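Long-range contacts in Old Yellow Enzyme (Pichia, PDB 6AGZ), which probably catalyses the asymmetric reduction of enone compounds, using a bound flavin mononucleotide carried by a TIM barrel: residues A[219-224]-A[267-272]; A[280-285]-A[307-312]; A[343-348]-A[363-368]; A[349-354]-A[382-387]. One frame throughout, in Å; residues are numbered along the deposited sequence.

Contact 1 of 4, residues A[219-224]-A[267-272]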
# COMPACT_ATOMS: atom_id res chain seq x y z
N LEU A 219 -8.43 -17.60 0.89
CA LEU A 219 -9.42 -18.15 1.82
C LEU A 219 -10.35 -17.06 2.34
O LEU A 219 -11.57 -17.23 2.37
CB LEU A 219 -8.73 -18.88 2.97
CG LEU A 219 -9.59 -19.85 3.78
CD1 LEU A 219 -8.73 -20.93 4.42
CD2 LEU A 219 -10.40 -19.15 4.86
N LEU A 220 -9.77 -15.94 2.78
CA LEU A 220 -10.59 -14.83 3.26
C LEU A 220 -11.59 -14.38 2.21
O LEU A 220 -12.78 -14.24 2.50
CB LEU A 220 -9.69 -13.66 3.68
CG LEU A 220 -10.44 -12.36 4.00
CD1 LEU A 220 -11.33 -12.54 5.23
CD2 LEU A 220 -9.48 -11.20 4.20
N LEU A 221 -11.13 -14.16 0.98
CA LEU A 221 -12.01 -13.65 -0.07
C LEU A 221 -13.09 -14.66 -0.43
O LEU A 221 -14.23 -14.28 -0.74
CB LEU A 221 -11.20 -13.26 -1.30
CG LEU A 221 -10.29 -12.05 -1.13
CD1 LEU A 221 -9.53 -11.76 -2.42
CD2 LEU A 221 -11.09 -10.84 -0.69
N GLU A 222 -12.77 -15.96 -0.41
CA GLU A 222 -13.77 -16.97 -0.70
C GLU A 222 -14.83 -17.02 0.40
O GLU A 222 -16.03 -17.12 0.10
CB GLU A 222 -13.11 -18.34 -0.88
CG GLU A 222 -12.25 -18.44 -2.13
CD GLU A 222 -11.62 -19.81 -2.31
OE1 GLU A 222 -11.58 -20.59 -1.34
OE2 GLU A 222 -11.17 -20.11 -3.44
N VAL A 223 -14.41 -16.95 1.66
CA VAL A 223 -15.36 -16.87 2.77
C VAL A 223 -16.25 -15.65 2.61
O VAL A 223 -17.48 -15.72 2.76
CB VAL A 223 -14.62 -16.86 4.12
CG1 VAL A 223 -15.59 -16.53 5.24
CG2 VAL A 223 -13.95 -18.20 4.37
N ILE A 224 -15.65 -14.50 2.28
CA ILE A 224 -16.41 -13.27 2.11
C ILE A 224 -17.44 -13.42 1.00
O ILE A 224 -18.59 -13.00 1.14
CB ILE A 224 -15.46 -12.08 1.84
CG1 ILE A 224 -14.59 -11.80 3.07
CG2 ILE A 224 -16.25 -10.84 1.47
CD1 ILE A 224 -15.37 -11.53 4.32
N SER A 267 -8.05 -3.83 -2.05
CA SER A 267 -8.37 -3.60 -3.46
C SER A 267 -9.45 -4.57 -3.94
O SER A 267 -10.33 -4.18 -4.71
CB SER A 267 -7.11 -3.74 -4.31
OG SER A 267 -7.40 -3.53 -5.68
N GLU A 268 -9.39 -5.82 -3.48
CA GLU A 268 -10.39 -6.80 -3.90
C GLU A 268 -11.76 -6.50 -3.29
O GLU A 268 -12.79 -6.62 -3.96
CB GLU A 268 -9.93 -8.20 -3.53
CG GLU A 268 -8.88 -8.76 -4.47
CD GLU A 268 -9.44 -8.99 -5.86
OE1 GLU A 268 -10.26 -9.92 -6.02
OE2 GLU A 268 -9.07 -8.24 -6.79
N LEU A 269 -11.78 -6.10 -2.01
CA LEU A 269 -13.05 -5.71 -1.40
C LEU A 269 -13.66 -4.51 -2.11
O LEU A 269 -14.87 -4.47 -2.37
CB LEU A 269 -12.85 -5.43 0.09
CG LEU A 269 -12.32 -6.59 0.93
CD1 LEU A 269 -12.13 -6.17 2.38
CD2 LEU A 269 -13.24 -7.80 0.82
N GLU A 270 -12.83 -3.52 -2.44
CA GLU A 270 -13.33 -2.36 -3.18
C GLU A 270 -13.78 -2.73 -4.58
O GLU A 270 -14.71 -2.11 -5.11
CB GLU A 270 -12.25 -1.28 -3.24
CG GLU A 270 -12.69 0.01 -3.93
CD GLU A 270 -13.78 0.73 -3.18
OE1 GLU A 270 -13.83 0.61 -1.93
OE2 GLU A 270 -14.60 1.42 -3.82
N ARG A 271 -13.15 -3.74 -5.20
CA ARG A 271 -13.61 -4.20 -6.51
C ARG A 271 -14.98 -4.85 -6.40
O ARG A 271 -15.86 -4.61 -7.24
CB ARG A 271 -12.60 -5.17 -7.12
CG ARG A 271 -13.06 -5.82 -8.41
CD ARG A 271 -11.93 -6.54 -9.13
NE ARG A 271 -11.60 -7.82 -8.51
CZ ARG A 271 -12.27 -8.95 -8.71
NH1 ARG A 271 -13.32 -8.96 -9.52
NH2 ARG A 271 -11.90 -10.06 -8.11
N ARG A 272 -15.18 -5.69 -5.39
CA ARG A 272 -16.50 -6.26 -5.15
C ARG A 272 -17.53 -5.17 -4.91
O ARG A 272 -18.68 -5.27 -5.38
CB ARG A 272 -16.46 -7.23 -3.97
CG ARG A 272 -15.83 -8.57 -4.31
CD ARG A 272 -15.26 -9.25 -3.09
NE ARG A 272 -14.78 -10.60 -3.41
CZ ARG A 272 -13.63 -10.86 -4.01
NH1 ARG A 272 -12.82 -9.87 -4.36
NH2 ARG A 272 -13.28 -12.11 -4.27

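Contact 2 of 4, residues A[280-285]-A[307-312]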
# COMPACT_ATOMS: atom_id res chain seq x y z
N ALA A 280 -20.77 -3.79 4.58
CA ALA A 280 -21.32 -2.82 5.53
C ALA A 280 -20.22 -1.91 6.06
O ALA A 280 -20.38 -0.69 6.11
CB ALA A 280 -22.03 -3.55 6.67
N TYR A 281 -19.09 -2.49 6.45
CA TYR A 281 -17.95 -1.71 6.91
C TYR A 281 -16.71 -2.59 6.89
O TYR A 281 -16.79 -3.82 6.86
CB TYR A 281 -18.18 -1.14 8.32
CG TYR A 281 -18.37 -2.19 9.40
CD1 TYR A 281 -19.64 -2.70 9.68
CD2 TYR A 281 -17.30 -2.65 10.15
CE1 TYR A 281 -19.82 -3.65 10.67
CE2 TYR A 281 -17.47 -3.60 11.14
CZ TYR A 281 -18.74 -4.09 11.40
OH TYR A 281 -18.91 -5.04 12.38
N VAL A 282 -15.55 -1.94 6.90
CA VAL A 282 -14.26 -2.60 7.08
C VAL A 282 -13.65 -2.08 8.38
O VAL A 282 -13.51 -0.86 8.55
CB VAL A 282 -13.32 -2.36 5.89
CG1 VAL A 282 -11.93 -2.90 6.19
CG2 VAL A 282 -13.88 -3.00 4.63
N SER A 283 -13.30 -2.99 9.28
CA SER A 283 -12.79 -2.64 10.59
C SER A 283 -11.27 -2.71 10.60
O SER A 283 -10.69 -3.73 10.19
CB SER A 283 -13.37 -3.56 11.67
OG SER A 283 -12.94 -3.16 12.96
N ILE A 284 -10.63 -1.64 11.06
CA ILE A 284 -9.18 -1.53 11.08
C ILE A 284 -8.72 -1.04 12.45
O ILE A 284 -9.43 -0.30 13.15
CB ILE A 284 -8.64 -0.59 9.96
CG1 ILE A 284 -8.97 0.87 10.26
CG2 ILE A 284 -9.20 -1.00 8.61
CD1 ILE A 284 -8.37 1.83 9.25
N VAL A 285 -7.51 -1.46 12.82
CA VAL A 285 -6.91 -1.16 14.11
C VAL A 285 -5.82 -0.11 13.91
O VAL A 285 -4.92 -0.30 13.08
CB VAL A 285 -6.35 -2.43 14.77
CG1 VAL A 285 -5.43 -2.06 15.92
CG2 VAL A 285 -7.49 -3.32 15.24
N GLN A 307 -7.19 5.09 1.41
CA GLN A 307 -7.07 5.40 -0.01
C GLN A 307 -7.77 4.35 -0.87
O GLN A 307 -8.32 4.68 -1.92
CB GLN A 307 -5.61 5.51 -0.42
CG GLN A 307 -4.94 6.83 -0.06
CD GLN A 307 -3.63 7.02 -0.80
OE1 GLN A 307 -2.59 7.31 -0.20
NE2 GLN A 307 -3.67 6.86 -2.12
N ILE A 308 -7.74 3.09 -0.44
CA ILE A 308 -8.21 1.99 -1.28
C ILE A 308 -9.69 1.75 -1.03
O ILE A 308 -10.51 1.78 -1.96
CB ILE A 308 -7.39 0.72 -1.03
CG1 ILE A 308 -5.90 1.01 -1.20
CG2 ILE A 308 -7.83 -0.38 -1.98
CD1 ILE A 308 -5.00 -0.13 -0.79
N TRP A 309 -10.05 1.50 0.23
CA TRP A 309 -11.43 1.23 0.59
C TRP A 309 -12.20 2.54 0.68
O TRP A 309 -11.79 3.46 1.42
CB TRP A 309 -11.50 0.46 1.91
CG TRP A 309 -12.88 0.28 2.41
CD1 TRP A 309 -13.47 0.93 3.46
CD2 TRP A 309 -13.88 -0.61 1.89
NE1 TRP A 309 -14.76 0.50 3.62
CE2 TRP A 309 -15.04 -0.44 2.67
CE3 TRP A 309 -13.90 -1.52 0.83
CZ2 TRP A 309 -16.21 -1.17 2.43
CZ3 TRP A 309 -15.06 -2.24 0.59
CH2 TRP A 309 -16.20 -2.06 1.39
N LYS A 310 -13.30 2.64 -0.05
CA LYS A 310 -14.08 3.87 -0.14
C LYS A 310 -15.34 3.86 0.71
O LYS A 310 -16.00 4.90 0.82
CB LYS A 310 -14.46 4.15 -1.60
CG LYS A 310 -13.29 4.22 -2.56
CD LYS A 310 -12.38 5.40 -2.24
CE LYS A 310 -11.32 5.57 -3.31
NZ LYS A 310 -10.47 6.77 -3.06
N GLY A 311 -15.69 2.73 1.30
CA GLY A 311 -16.92 2.60 2.07
C GLY A 311 -16.73 2.97 3.52
O GLY A 311 -15.76 3.62 3.92
N VAL A 312 -17.71 2.56 4.34
CA VAL A 312 -17.64 2.81 5.77
C VAL A 312 -16.43 2.09 6.35
O VAL A 312 -16.20 0.90 6.07
CB VAL A 312 -18.94 2.37 6.46
CG1 VAL A 312 -18.83 2.53 7.97
CG2 VAL A 312 -20.12 3.16 5.92
O HOH W 1 -19.57 0.69 3.07

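Contact 3 of 4, residues A[343-348]-A[363-368]. With FMN (flavin mononucleotide), chain C.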
# COMPACT_ATOMS: atom_id res chain seq x y z
N SER A 343 -13.08 0.25 22.85
CA SER A 343 -13.33 -1.05 23.48
C SER A 343 -13.06 -1.03 24.98
O SER A 343 -13.96 -1.32 25.78
CB SER A 343 -12.47 -2.13 22.81
OG SER A 343 -12.44 -3.32 23.58
N ARG A 344 -11.84 -0.69 25.39
CA ARG A 344 -11.44 -0.86 26.78
C ARG A 344 -12.25 0.04 27.71
O ARG A 344 -12.66 -0.38 28.80
CB ARG A 344 -9.94 -0.60 26.94
CG ARG A 344 -9.08 -1.76 26.46
CD ARG A 344 -7.60 -1.44 26.49
NE ARG A 344 -7.19 -0.60 25.37
CZ ARG A 344 -5.92 -0.33 25.06
NH1 ARG A 344 -4.94 -0.84 25.79
NH2 ARG A 344 -5.64 0.44 24.02
N TYR A 345 -12.52 1.28 27.30
CA TYR A 345 -13.33 2.16 28.12
C TYR A 345 -14.81 1.82 28.06
O TYR A 345 -15.56 2.18 28.97
CB TYR A 345 -13.11 3.62 27.71
CG TYR A 345 -11.87 4.22 28.32
CD1 TYR A 345 -11.83 4.55 29.67
CD2 TYR A 345 -10.73 4.43 27.56
CE1 TYR A 345 -10.69 5.09 30.24
CE2 TYR A 345 -9.59 4.97 28.12
CZ TYR A 345 -9.57 5.30 29.45
OH TYR A 345 -8.44 5.83 30.01
N PHE A 346 -15.26 1.12 27.01
CA PHE A 346 -16.65 0.69 26.97
C PHE A 346 -16.91 -0.43 27.98
O PHE A 346 -18.04 -0.59 28.44
CB PHE A 346 -17.01 0.22 25.56
CG PHE A 346 -18.34 0.74 25.08
CD1 PHE A 346 -19.44 0.77 25.92
CD2 PHE A 346 -18.49 1.19 23.78
CE1 PHE A 346 -20.66 1.25 25.48
CE2 PHE A 346 -19.71 1.66 23.33
CZ PHE A 346 -20.80 1.69 24.18
N THR A 347 -15.87 -1.19 28.33
CA THR A 347 -16.04 -2.25 29.33
C THR A 347 -16.35 -1.68 30.70
O THR A 347 -17.15 -2.24 31.45
CB THR A 347 -14.79 -3.12 29.38
OG1 THR A 347 -13.68 -2.35 29.86
CG2 THR A 347 -14.46 -3.68 28.00
N SER A 348 -15.71 -0.56 31.06
CA SER A 348 -15.87 0.04 32.38
C SER A 348 -16.86 1.20 32.39
O SER A 348 -17.11 1.77 33.45
CB SER A 348 -14.51 0.51 32.90
OG SER A 348 -13.94 1.49 32.05
N THR A 363 -14.81 6.31 33.76
CA THR A 363 -14.32 5.38 34.76
C THR A 363 -13.13 4.60 34.19
O THR A 363 -13.23 4.05 33.09
CB THR A 363 -15.42 4.41 35.18
OG1 THR A 363 -16.54 5.14 35.68
CG2 THR A 363 -14.91 3.45 36.26
N PRO A 364 -12.01 4.55 34.90
CA PRO A 364 -10.86 3.77 34.40
C PRO A 364 -11.23 2.30 34.24
O PRO A 364 -11.97 1.74 35.05
CB PRO A 364 -9.80 3.97 35.49
CG PRO A 364 -10.18 5.26 36.16
CD PRO A 364 -11.68 5.30 36.12
N TYR A 365 -10.71 1.69 33.18
CA TYR A 365 -10.94 0.27 32.98
C TYR A 365 -9.95 -0.55 33.80
O TYR A 365 -8.89 -0.06 34.21
CB TYR A 365 -10.85 -0.09 31.50
CG TYR A 365 -9.55 0.29 30.82
CD1 TYR A 365 -8.43 -0.53 30.90
CD2 TYR A 365 -9.45 1.47 30.08
CE1 TYR A 365 -7.25 -0.19 30.28
CE2 TYR A 365 -8.26 1.81 29.46
CZ TYR A 365 -7.17 0.98 29.56
OH TYR A 365 -5.99 1.33 28.94
N ASP A 366 -10.31 -1.81 34.03
CA ASP A 366 -9.53 -2.71 34.87
C ASP A 366 -9.18 -3.94 34.05
O ASP A 366 -10.00 -4.86 33.90
CB ASP A 366 -10.30 -3.07 36.14
CG ASP A 366 -9.48 -3.89 37.12
OD1 ASP A 366 -8.27 -4.08 36.87
OD2 ASP A 366 -10.05 -4.32 38.14
N ARG A 367 -7.95 -3.96 33.51
CA ARG A 367 -7.52 -5.08 32.67
C ARG A 367 -7.51 -6.40 33.43
O ARG A 367 -7.74 -7.46 32.84
CB ARG A 367 -6.13 -4.78 32.10
CG ARG A 367 -5.38 -5.99 31.57
CD ARG A 367 -4.17 -5.60 30.75
NE ARG A 367 -4.54 -5.00 29.47
CZ ARG A 367 -4.92 -5.69 28.40
NH1 ARG A 367 -4.97 -7.02 28.45
NH2 ARG A 367 -5.24 -5.07 27.28
N SER A 368 -7.28 -6.36 34.75
CA SER A 368 -7.19 -7.59 35.53
C SER A 368 -8.49 -8.38 35.53
O SER A 368 -8.47 -9.57 35.88
CB SER A 368 -6.79 -7.26 36.97
OG SER A 368 -7.86 -6.66 37.68
N1 FMN C . -10.73 -7.50 18.88
C2 FMN C . -11.36 -8.39 18.03
O2 FMN C . -11.35 -8.20 16.82
N3 FMN C . -12.00 -9.50 18.54
C4 FMN C . -12.01 -9.72 19.91
O4 FMN C . -12.57 -10.71 20.37
C4A FMN C . -11.38 -8.82 20.76
N5 FMN C . -11.39 -9.04 22.11
C5A FMN C . -10.77 -8.15 22.96
C6 FMN C . -10.79 -8.38 24.33
C7 FMN C . -10.17 -7.49 25.20
C7M FMN C . -10.19 -7.74 26.68
C8 FMN C . -9.53 -6.37 24.69
C8M FMN C . -8.85 -5.40 25.63
C9 FMN C . -9.51 -6.14 23.32
C9A FMN C . -10.13 -7.03 22.45
N10 FMN C . -10.11 -6.81 21.09
C10 FMN C . -10.74 -7.70 20.24
C1' FMN C . -9.43 -5.59 20.53
C2' FMN C . -10.43 -4.43 20.59
O2' FMN C . -11.55 -4.74 19.78
C3' FMN C . -9.83 -3.09 20.17
O3' FMN C . -9.44 -3.14 18.81
C4' FMN C . -8.64 -2.72 21.04
O4' FMN C . -8.97 -2.91 22.40
C5' FMN C . -8.21 -1.27 20.84
O5' FMN C . -9.32 -0.43 21.06
P FMN C . -9.37 0.51 22.38
O1P FMN C . -8.09 1.30 22.46
O2P FMN C . -10.54 1.45 22.29
O3P FMN C . -9.51 -0.37 23.60
O HOH W 2 -12.73 -2.73 32.64
O HOH W 3 -18.41 3.07 35.58

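Contact 4 of 4, residues A[349-354]-A[382-387]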
# COMPACT_ATOMS: atom_id res chain seq x y z
N ASN A 349 -17.41 1.57 31.23
CA ASN A 349 -18.37 2.66 31.12
C ASN A 349 -19.56 2.17 30.31
O ASN A 349 -19.59 2.30 29.08
CB ASN A 349 -17.74 3.89 30.47
CG ASN A 349 -16.57 4.44 31.27
OD1 ASN A 349 -15.44 3.97 31.16
ND2 ASN A 349 -16.85 5.45 32.09
N PRO A 350 -20.57 1.59 30.97
CA PRO A 350 -21.76 1.15 30.23
C PRO A 350 -22.53 2.29 29.59
O PRO A 350 -23.23 2.06 28.59
CB PRO A 350 -22.60 0.44 31.31
CG PRO A 350 -22.15 1.03 32.60
CD PRO A 350 -20.68 1.32 32.41
N ASP A 351 -22.42 3.50 30.12
CA ASP A 351 -23.04 4.69 29.54
C ASP A 351 -22.03 5.56 28.81
O ASP A 351 -22.16 6.79 28.81
CB ASP A 351 -23.77 5.48 30.62
CG ASP A 351 -22.85 5.88 31.76
OD1 ASP A 351 -21.76 5.29 31.88
OD2 ASP A 351 -23.22 6.79 32.54
N LEU A 352 -21.03 4.95 28.18
CA LEU A 352 -20.00 5.70 27.46
C LEU A 352 -20.55 6.65 26.40
O LEU A 352 -20.00 7.76 26.27
CB LEU A 352 -18.99 4.73 26.84
CG LEU A 352 -17.81 5.36 26.10
CD1 LEU A 352 -16.88 6.04 27.10
CD2 LEU A 352 -17.05 4.33 25.28
N PRO A 353 -21.58 6.30 25.61
CA PRO A 353 -22.09 7.27 24.62
C PRO A 353 -22.51 8.60 25.24
O PRO A 353 -22.19 9.66 24.68
CB PRO A 353 -23.27 6.53 23.99
CG PRO A 353 -22.91 5.10 24.10
CD PRO A 353 -22.19 4.97 25.41
N ASN A 354 -23.23 8.58 26.36
CA ASN A 354 -23.66 9.83 26.97
C ASN A 354 -22.50 10.58 27.61
O ASN A 354 -22.48 11.82 27.60
CB ASN A 354 -24.77 9.58 27.98
CG ASN A 354 -26.10 9.31 27.33
OD1 ASN A 354 -26.26 9.50 26.12
ND2 ASN A 354 -27.08 8.88 28.12
N TRP A 382 -19.84 -2.31 37.17
CA TRP A 382 -19.63 -0.91 36.84
C TRP A 382 -20.93 -0.13 36.95
O TRP A 382 -21.99 -0.58 36.49
CB TRP A 382 -19.06 -0.77 35.43
CG TRP A 382 -17.86 -1.62 35.19
CD1 TRP A 382 -17.79 -2.76 34.46
CD2 TRP A 382 -16.54 -1.40 35.71
NE1 TRP A 382 -16.51 -3.27 34.48
CE2 TRP A 382 -15.73 -2.45 35.24
CE3 TRP A 382 -15.97 -0.42 36.53
CZ2 TRP A 382 -14.37 -2.55 35.56
CZ3 TRP A 382 -14.62 -0.51 36.84
CH2 TRP A 382 -13.84 -1.57 36.36
N GLY A 383 -20.85 1.05 37.57
CA GLY A 383 -22.00 1.92 37.65
C GLY A 383 -22.05 2.92 36.51
O GLY A 383 -21.09 3.09 35.76
N LYS A 384 -23.20 3.57 36.38
CA LYS A 384 -23.33 4.68 35.45
C LYS A 384 -22.52 5.87 35.97
O LYS A 384 -21.88 5.81 37.02
CB LYS A 384 -24.80 5.04 35.25
CG LYS A 384 -25.66 3.88 34.75
CD LYS A 384 -26.49 4.29 33.54
CE LYS A 384 -27.67 3.36 33.32
NZ LYS A 384 -27.27 2.09 32.65
N TYR A 385 -22.55 6.97 35.21
CA TYR A 385 -21.84 8.17 35.63
C TYR A 385 -22.33 8.64 36.99
O TYR A 385 -23.54 8.69 37.24
CB TYR A 385 -22.01 9.28 34.59
CG TYR A 385 -21.61 10.64 35.13
CD1 TYR A 385 -20.28 10.97 35.31
CD2 TYR A 385 -22.58 11.58 35.47
CE1 TYR A 385 -19.91 12.21 35.81
CE2 TYR A 385 -22.22 12.82 35.97
CZ TYR A 385 -20.89 13.13 36.13
OH TYR A 385 -20.53 14.36 36.63
N GLY A 386 -21.39 8.97 37.87
CA GLY A 386 -21.72 9.42 39.20
C GLY A 386 -22.10 8.33 40.18
O GLY A 386 -22.31 8.62 41.36
N GLU A 387 -22.21 7.08 39.72
CA GLU A 387 -22.54 5.95 40.57
C GLU A 387 -21.28 5.15 40.90
O GLU A 387 -20.35 5.07 40.09
CB GLU A 387 -23.56 5.04 39.89
CG GLU A 387 -24.93 5.68 39.73
CD GLU A 387 -25.88 4.84 38.89
OE1 GLU A 387 -25.43 3.83 38.32
OE2 GLU A 387 -27.07 5.20 38.81

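Contact 1 of 4, residues A[219-224]-A[267-272]
Leu221 reaches from segment 219-224 of helix 218-231 against segment 267-272 of helix 258-274, and its side chain carries most of the contact. Its CB lies 3.8 Å from NH2 of Arg272. Beyond CG the two methyls part: CD1 rests on the aliphatic stem of Glu268, 3.7 Å from CG of Glu268, while CD2 meets CD2 of Leu269 at 4.0 Å and at the same time stands over the centre of one face of the Arg272 guanidinium. With CG of Leu221 beside the backbone N (chi1 -68°), the fork opens across the Glu268 stem at about a right angle. Ile224, one turn further on, adds its CG2 against Leu269 CD2.

The charged groups round Leu221 are tied to one another and to Asp225. Arg271 grips Glu268 side-on, NH2 to OE1 at 2.7 Å and NE to OE2 at 3.1 Å, and Glu268 OE1 takes a second bond from Arg272 NH1, which arrives from above the carboxylate plane. NE of Arg272 turns to Asp225, in a salt bridge that ties it back to the first helix.

The segment axes run nearly parallel, 11.5 Å apart and crossing at -23°. No hydrogen bond joins the two segments directly; a leucine is set against a salt-bridge network whose charges are probably largely balanced, so charged side chains serve here through their carbon stems and a flat guanidinium face.

Contact 2 of 4, residues A[280-285]-A[307-312]
Trp309 turns its CG away from its backbone N (chi1 174°), which lays the indole beside strand 281-285, and Val282, with CG1 likewise opposite the N (chi1 173°), is left with CG2 directed onto that ring. CG2 of Val282 sits 3.6 Å from the centroid of the six-membered ring of Trp309 and close to its normal, a CH-pi contact over the face. The opposite face is met near its rim by the backbone N of Gly311, and the indole is thus sandwiched between strand and loop; a CB on Gly311 would run into Trp309 CZ2.

The carbonyl of Val312 gathers the polar bonds. Its O accepts from Val282 N at 3.0 Å and from Trp309 NE1 at 2.9 Å, the two donors arriving from opposite faces of the carbonyl plane, with the indole N-H well above it. CA of Tyr281 makes a further C-H...O contact with the same O at 3.3 Å. Tyr281 CB packs on Val312 CG1, 3.7 Å away, and a water accepts from Val312 N and binds Ala280 O weakly. Replacing Trp309 by an alanine would probably leave Val312 O with one donor fewer and strip Val282 CG2 of the surface it packs on.

Strand 281-285 is the sixth of the barrel, and Val312 leads directly into the seventh, 313-316, to which Val282 and Ile284 are also bonded. Outside, Trp309 packs on Leu269 and Glu270 of helix 258-274, while Arg278 makes a cation-pi contact with it.

Contact 3 of 4, residues A[343-348]-A[363-368]
Thr363 meets Ser348 and Tyr345 with its carbonyl: the O lies 2.9 Å from Ser348 OG, close enough for a hydrogen bond although the serine proton has another acceptor within reach, and near the plane of the Tyr345 ring at its edge. Thr363 OG1, bonded to Arg355, also shares a water with Ser348 O. Pro364 contributes its O, 3.5 Å from Ser348 CB.

Tyr365 is the centre of the contact. With CG held between the backbone N and the carbonyl carbon (chi1 56°), its ring swings in between two side chains. One face takes CB of Arg344, 3.8 Å from the ring centroid in a CH-pi contact, and its CD2-CE2 edge points at the face of Tyr345, an edge-to-face pair with centroids 4.9 Å apart and planes at 80°. Asp366 follows, its N giving a hydrogen bond to a water that donates to Thr347 OG1; OD1 accepts from Ser368 N in an Asx turn. Arg367 then brings NH2 to 4.0 Å from C8M of the flavin.

Tyr365 backs the stem of an arginine engaged with the cofactor: Arg344 donates NE to O3P at 2.9 Å and NH2 to O1P at 3.0 Å of FMN. Backbone N atoms of Ser343 and Arg344 add two bonds. This is the phosphate site of a flavin-binding TIM barrel, formed at the start of the short helix that follows the eighth strand.

Contact 4 of 4, residues A[349-354]-A[382-387]
The carboxylate of Asp351 and the ring of Tyr385 stand obliquely to each other, their planes 36° apart, yet it is the backbone of Tyr385 that the acid holds. Tyr385 N donates to Asp351 OD2 at 2.8 Å with an N-H...O angle of 153°, entering on the syn side; CB of Tyr385 follows to 3.4 Å from the same OD2. A chi1 of 57° swings the Asp351 carboxylate back over its own main chain and across to the facing loop. CB of Lys384 lies alongside, 3.6 Å from Asp351 OD2, while its NZ goes on to a salt bridge with Glu58. The other oxygen, OD1, pairs with Arg355. Were Asp351 an alanine, Tyr385 N would probably be left without this acceptor and Arg355 NE without its carboxylate partner.

Pro350 and Trp382 meet at about a right angle, with Pro350 CD 4.0 Å from Trp382 CB and 3.8 Å from Gly383 O.

Two turns thus face each other: a type I turn, Asn349 to Leu352, leading into helix 352-358, and a type II turn, Lys384 to Glu387, in the loop preceding helix 395-398. Pro350 also packs on helix 47-57, and Trp382 on Ser348 of helix 344-348.

The four contacts form two touching pairs. Contacts 1 and 2, with centres 12 Å apart, meet where the helical layer lies on the barrel wall: Glu270 OE1 lies 2.8 Å from Lys310 N, a probable hydrogen bond, and both contacts reach the second subunit. Contacts 3 and 4, centres 11 Å apart, interlock along the chain, their segments alternating, and Phe346 packs against Pro353. Contact 3 holds the FMN phosphate directly, whereas the side chain of Trp382 in contact 4 is about 11 Å from the cofactor. The side chain of Tyr281 in contact 2 is about 9 Å from FMN, and that of Ile224 in contact 1 about 14 Å. Contacts 1 and 3 lie on opposite sides of the chain's centre, 34 Å apart between centres.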